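Local coordinates for thiamine-binding periplasmic protein (PDB 2QRY) that binds thiamine, thiamine phosphate and thiamine diphosphate in the periplasm with high affinity and serves the ThiBPQ ABC transporter in thiamine import, at residues V290-P293 with A294-K298; A273-N276 with A277-T280; K264-Q267 with F268-S271. One frame throughout, in Å; residues are numbered along the deposited sequence.

Interaction 1: residues V290-P293 with A294-K298; sequences VTLP and AGFEK
Pro293 and Phe296 meet twice, once through the backbone and once through their side chains, and so close a turn in the loop between strands 285-286 and 305-306. In the backbone, Phe296 N donates to Pro293 O over 3.2 Å in a nearly straight bond (171°). Ala294 and Gly295 fill the two central positions; the positive phi of Gly295, 123°, would press a side chain against the preceding carbonyl. The Ala294 methyl points away from 290-293. In the side chains, Pro293 CD sits over one face of the Phe296 ring, 4.3 Å from its centroid and shifted toward the rim, a CH-pi contact between side chains that lie alongside each other. Leu292 crosses Phe296 at about a right angle: with CG anti to the carbonyl carbon (chi1 -58°), Leu292 CD1 lies 4.1 Å from Phe296 CD2, approaching the ring obliquely. Phe296 also packs on Thr220, a thiamine-binding residue. Here a backbone bond and a CH-pi contact join the same two residues, which is consistent with limiting the movement of the aromatic ring near the ligand pocket.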
# COMPACT_ATOMS: atom_id res chain seq x y z
N VAL A 290 14.10 -10.66 -7.55
CA VAL A 290 14.06 -10.44 -8.99
C VAL A 290 14.95 -9.23 -9.28
O VAL A 290 15.42 -8.58 -8.35
CB VAL A 290 12.61 -10.17 -9.47
CG1 VAL A 290 12.02 -9.02 -8.69
CG2 VAL A 290 12.60 -9.84 -10.95
N THR A 291 15.19 -8.93 -10.55
CA THR A 291 16.04 -7.80 -10.88
C THR A 291 15.26 -6.50 -10.95
O THR A 291 14.27 -6.39 -11.68
CB THR A 291 16.76 -8.03 -12.23
OG1 THR A 291 15.81 -8.03 -13.30
CG2 THR A 291 17.51 -9.36 -12.22
N LEU A 292 15.70 -5.51 -10.17
CA LEU A 292 15.04 -4.22 -10.16
C LEU A 292 15.43 -3.46 -11.42
O LEU A 292 16.57 -3.53 -11.88
CB LEU A 292 15.46 -3.41 -8.93
CG LEU A 292 15.20 -4.04 -7.56
CD1 LEU A 292 15.48 -3.02 -6.47
CD2 LEU A 292 13.76 -4.51 -7.48
N PRO A 293 14.47 -2.73 -12.01
CA PRO A 293 14.71 -1.95 -13.23
C PRO A 293 15.78 -0.90 -12.99
O PRO A 293 15.87 -0.33 -11.90
CB PRO A 293 13.36 -1.31 -13.51
CG PRO A 293 12.38 -2.26 -12.89
CD PRO A 293 13.06 -2.61 -11.59
N ALA A 294 16.59 -0.63 -14.01
CA ALA A 294 17.60 0.41 -13.87
C ALA A 294 16.75 1.64 -13.61
O ALA A 294 15.72 1.84 -14.25
CB ALA A 294 18.37 0.56 -15.17
N GLY A 295 17.16 2.47 -12.65
CA GLY A 295 16.39 3.65 -12.34
C GLY A 295 16.01 3.64 -10.87
O GLY A 295 15.95 4.69 -10.23
N PHE A 296 15.75 2.45 -10.34
CA PHE A 296 15.40 2.31 -8.94
C PHE A 296 16.58 2.74 -8.06
O PHE A 296 16.39 3.16 -6.92
CB PHE A 296 15.02 0.86 -8.61
CG PHE A 296 13.54 0.60 -8.60
CD1 PHE A 296 12.74 0.94 -9.70
CD2 PHE A 296 12.94 -0.02 -7.51
CE1 PHE A 296 11.37 0.67 -9.70
CE2 PHE A 296 11.57 -0.29 -7.50
CZ PHE A 296 10.79 0.05 -8.60
N GLU A 297 17.79 2.63 -8.60
CA GLU A 297 18.98 3.00 -7.83
C GLU A 297 19.05 4.50 -7.56
O GLU A 297 19.85 4.96 -6.74
CB GLU A 297 20.26 2.53 -8.54
CG GLU A 297 20.71 3.42 -9.68
CD GLU A 297 19.70 3.49 -10.80
OE1 GLU A 297 19.76 4.47 -11.58
OE2 GLU A 297 18.85 2.57 -10.91
N LYS A 298 18.20 5.27 -8.24
CA LYS A 298 18.17 6.72 -8.03
C LYS A 298 17.32 7.03 -6.80
O LYS A 298 17.32 8.15 -6.30
CB LYS A 298 17.54 7.43 -9.24
CG LYS A 298 18.30 7.30 -10.56
CD LYS A 298 17.53 7.98 -11.69
CE LYS A 298 18.20 9.27 -12.15
NZ LYS A 298 18.41 10.28 -11.08

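Interaction 2: residues A273-N276 with A277-T280; sequences AFQN and AIPT
The ring of Phe274 is approached by Ile278 through CD1, which comes in obliquely and stops 4.2 Å from Phe274 CE2. Phe274 reaches this neighbour because CG stands anti to its backbone N (chi1 -170°), and the Phe274 side chain also touches Val43 of helix 40-48 and Phe123 of strand 121-133. The other flat side chain with a clear role, the amide of Asn276, turns back and gives ND2 to Pro272 O, a hydrogen bond to the residue just before 273-276.

In the backbone, the chain makes a type I beta turn from Gln275 to Ile278. Ala277 N donates to Phe274 O at 2.7 Å, and Ile278 N to Gln275 O at 3.0 Å. The next residue, Pro279, has no N-H to offer, and its CD is pushed tightly against Gln275 O, 2.9 Å away. Where a direct helical bond from Thr280 N to Asn276 O might have followed, a water intervenes: it donates to Asn276 O and accepts from Thr280 N, each at 2.8 Å, and is also bonded to Thr280 OG1. The water thus links Asn276 O to Thr280 N where no direct bond forms.

The contact is a connection between short helix 272-275 and the weakly bonded helix 278-281. Ala277 faces Val42 of helix 40-48, Ile278 leans on Phe123 and Asp124 of strand 121-133, and helix 259-269 covers Phe274 through Phe268 and Met269.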
# COMPACT_ATOMS: atom_id res chain seq x y z
N ALA A 273 7.42 -15.08 -12.32
CA ALA A 273 6.44 -14.67 -13.33
C ALA A 273 5.57 -13.53 -12.81
O ALA A 273 5.12 -12.67 -13.57
CB ALA A 273 5.57 -15.86 -13.72
N PHE A 274 5.35 -13.52 -11.49
CA PHE A 274 4.54 -12.49 -10.84
C PHE A 274 5.44 -11.31 -10.48
O PHE A 274 5.30 -10.22 -11.03
CB PHE A 274 3.92 -13.07 -9.56
CG PHE A 274 2.89 -12.19 -8.92
CD1 PHE A 274 1.55 -12.30 -9.28
CD2 PHE A 274 3.25 -11.24 -7.96
CE1 PHE A 274 0.58 -11.48 -8.69
CE2 PHE A 274 2.29 -10.42 -7.37
CZ PHE A 274 0.95 -10.54 -7.73
N GLN A 275 6.35 -11.57 -9.55
CA GLN A 275 7.31 -10.59 -9.05
C GLN A 275 7.96 -9.72 -10.12
O GLN A 275 8.19 -8.54 -9.90
CB GLN A 275 8.38 -11.31 -8.25
CG GLN A 275 7.85 -12.00 -7.01
CD GLN A 275 7.29 -11.01 -6.01
OE1 GLN A 275 6.08 -10.95 -5.77
NE2 GLN A 275 8.17 -10.21 -5.43
N ASN A 276 8.26 -10.32 -11.27
CA ASN A 276 8.89 -9.60 -12.37
C ASN A 276 8.03 -8.45 -12.88
O ASN A 276 8.54 -7.56 -13.58
CB ASN A 276 9.18 -10.56 -13.52
CG ASN A 276 10.58 -11.15 -13.46
OD1 ASN A 276 11.56 -10.42 -13.51
ND2 ASN A 276 10.67 -12.47 -13.35
N ALA A 277 6.74 -8.46 -12.56
CA ALA A 277 5.86 -7.39 -13.03
C ALA A 277 5.60 -6.35 -11.95
O ALA A 277 4.99 -5.31 -12.22
CB ALA A 277 4.54 -7.97 -13.53
N ILE A 278 6.05 -6.62 -10.73
CA ILE A 278 5.85 -5.69 -9.62
C ILE A 278 6.65 -4.39 -9.75
O ILE A 278 6.08 -3.30 -9.62
CB ILE A 278 6.19 -6.35 -8.26
CG1 ILE A 278 5.04 -7.25 -7.81
CG2 ILE A 278 6.44 -5.27 -7.20
CD1 ILE A 278 3.72 -6.51 -7.59
N PRO A 279 7.97 -4.48 -10.01
CA PRO A 279 8.77 -3.27 -10.13
C PRO A 279 8.17 -2.18 -11.01
O PRO A 279 7.98 -1.06 -10.56
CB PRO A 279 10.10 -3.79 -10.67
CG PRO A 279 10.21 -5.13 -10.02
CD PRO A 279 8.81 -5.68 -10.23
N THR A 280 7.87 -2.51 -12.26
CA THR A 280 7.32 -1.52 -13.18
C THR A 280 5.80 -1.51 -13.26
O THR A 280 5.21 -0.70 -13.98
CB THR A 280 7.90 -1.70 -14.60
OG1 THR A 280 7.48 -2.96 -15.14
CG2 THR A 280 9.43 -1.65 -14.57
O HOH W 1 8.52 -4.77 -13.81

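Interaction 3: residues K264-Q267 with F268-S271; sequences KFLQ and FMVS
Phe268 N donates to Lys264 O at 3.1 Å, the one backbone bond across 264-267 and 268-271, at the end of helix 259-269, that is not weak. Beyond it the helical pattern gives way: Met269 N is shared weakly between Phe265 O and Leu266 O, and Val270 N makes a weak bond to Gln267 O as Val270 leaves helical geometry.

The apolar contacts centre on Met269, present as selenomethionine. Its SE lies 4.2 Å from Phe265 CE1 and 5.2 Å from the ring centroid, an oblique Met-aromatic contact. A bend at the last torsion, chi3 73°, turns CE back toward Leu266, whose CD2 is 4.1 Å away; these two side chains run alongside, pointing the same way. Phe268 CD1 brings the ring edge to Phe265 O, while the ring of Phe268 also meets that of Phe47. Val270 CG2 presses against Gln267 O at 3.1 Å and touches Gln267 NE2.

The remaining interaction is polar. Ser271, the N-cap residue of the following helix, sets OG between its own N and carbonyl carbon (chi1 80°), from where the hydroxyl donates to Phe268 O at 2.6 Å; Ser271 N adds a weak bond to the same oxygen.

Two donors of one serine, one of them weak, therefore meet the carbonyl oxygen of Phe268 where the helical bonding ends. On the apolar side, Met269 packs on strands 121-133 and 243-252 and Leu266 on 243-252, while Phe265 meets Phe47 edge-to-face.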
# COMPACT_ATOMS: atom_id res chain seq x y z
N LYS A 264 -2.85 -21.99 -5.83
CA LYS A 264 -1.87 -22.03 -6.90
C LYS A 264 -1.57 -20.59 -7.29
O LYS A 264 -0.48 -20.26 -7.77
CB LYS A 264 -2.38 -22.82 -8.11
CG LYS A 264 -2.61 -24.30 -7.81
CD LYS A 264 -2.35 -25.18 -9.01
CE LYS A 264 -3.37 -24.98 -10.12
NZ LYS A 264 -3.11 -25.91 -11.26
N PHE A 265 -2.55 -19.71 -7.08
CA PHE A 265 -2.36 -18.30 -7.39
C PHE A 265 -1.46 -17.65 -6.35
O PHE A 265 -0.63 -16.80 -6.68
CB PHE A 265 -3.70 -17.57 -7.45
CG PHE A 265 -3.56 -16.10 -7.67
CD1 PHE A 265 -3.49 -15.22 -6.59
CD2 PHE A 265 -3.45 -15.58 -8.96
CE1 PHE A 265 -3.30 -13.87 -6.79
CE2 PHE A 265 -3.25 -14.23 -9.17
CZ PHE A 265 -3.18 -13.37 -8.08
N LEU A 266 -1.63 -18.04 -5.09
CA LEU A 266 -0.82 -17.49 -4.01
C LEU A 266 0.64 -17.91 -4.12
O LEU A 266 1.54 -17.12 -3.83
CB LEU A 266 -1.40 -17.90 -2.65
CG LEU A 266 -2.78 -17.31 -2.31
CD1 LEU A 266 -3.28 -17.87 -0.99
CD2 LEU A 266 -2.68 -15.78 -2.25
N GLN A 267 0.88 -19.15 -4.53
CA GLN A 267 2.25 -19.65 -4.67
C GLN A 267 2.90 -18.97 -5.87
O GLN A 267 4.05 -18.54 -5.81
CB GLN A 267 2.25 -21.17 -4.88
CG GLN A 267 3.64 -21.80 -4.95
CD GLN A 267 4.38 -21.77 -3.62
OE1 GLN A 267 3.89 -22.29 -2.61
NE2 GLN A 267 5.56 -21.16 -3.61
N PHE A 268 2.15 -18.90 -6.96
CA PHE A 268 2.62 -18.28 -8.20
C PHE A 268 2.89 -16.80 -7.99
O PHE A 268 3.67 -16.18 -8.72
CB PHE A 268 1.56 -18.50 -9.29
CG PHE A 268 1.63 -17.51 -10.41
CD1 PHE A 268 0.88 -16.33 -10.36
CD2 PHE A 268 2.44 -17.74 -11.51
CE1 PHE A 268 0.95 -15.40 -11.39
CE2 PHE A 268 2.51 -16.81 -12.55
CZ PHE A 268 1.76 -15.64 -12.49
N MSE A 269 2.25 -16.23 -6.98
CA MSE A 269 2.41 -14.82 -6.67
C MSE A 269 3.82 -14.50 -6.19
O MSE A 269 4.41 -13.51 -6.62
CB MSE A 269 1.38 -14.43 -5.61
CG MSE A 269 1.26 -12.95 -5.37
SE MSE A 269 -0.26 -12.59 -4.24
CE MSE A 269 0.45 -13.22 -2.56
N VAL A 270 4.36 -15.33 -5.30
CA VAL A 270 5.70 -15.11 -4.79
C VAL A 270 6.77 -15.65 -5.75
O VAL A 270 7.94 -15.76 -5.37
CB VAL A 270 5.90 -15.79 -3.42
CG1 VAL A 270 4.91 -15.22 -2.43
CG2 VAL A 270 5.72 -17.29 -3.56
N SER A 271 6.37 -15.97 -6.97
CA SER A 271 7.31 -16.49 -7.96
C SER A 271 7.71 -15.39 -8.93
O SER A 271 7.11 -14.32 -8.95
CB SER A 271 6.68 -17.65 -8.73
OG SER A 271 5.83 -17.17 -9.75

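How the interactions relate
The three contacts follow one another along the chain, from helix 259-269 through the helical break to the loop turn. Interactions 3 and 2 have centres 12 Å apart and touch, for instance through Phe268 CE2 and Ala273 CB at 3.4 Å. Interaction 2 in turn meets interaction 1, also 12 Å away between centres: Pro293 CD packs on Pro279 CB at 3.3 Å, and Phe296 CZ lies 3.6 Å from Pro279 O. Interactions 1 and 3 do not touch, so 273-280 bridges them. Ile278 and Phe296 have side chains about 8 and 9 Å from bound thiamin phosphate, against about 13 Å for Met269, which places interactions 1 and 2 in the pocket's surroundings.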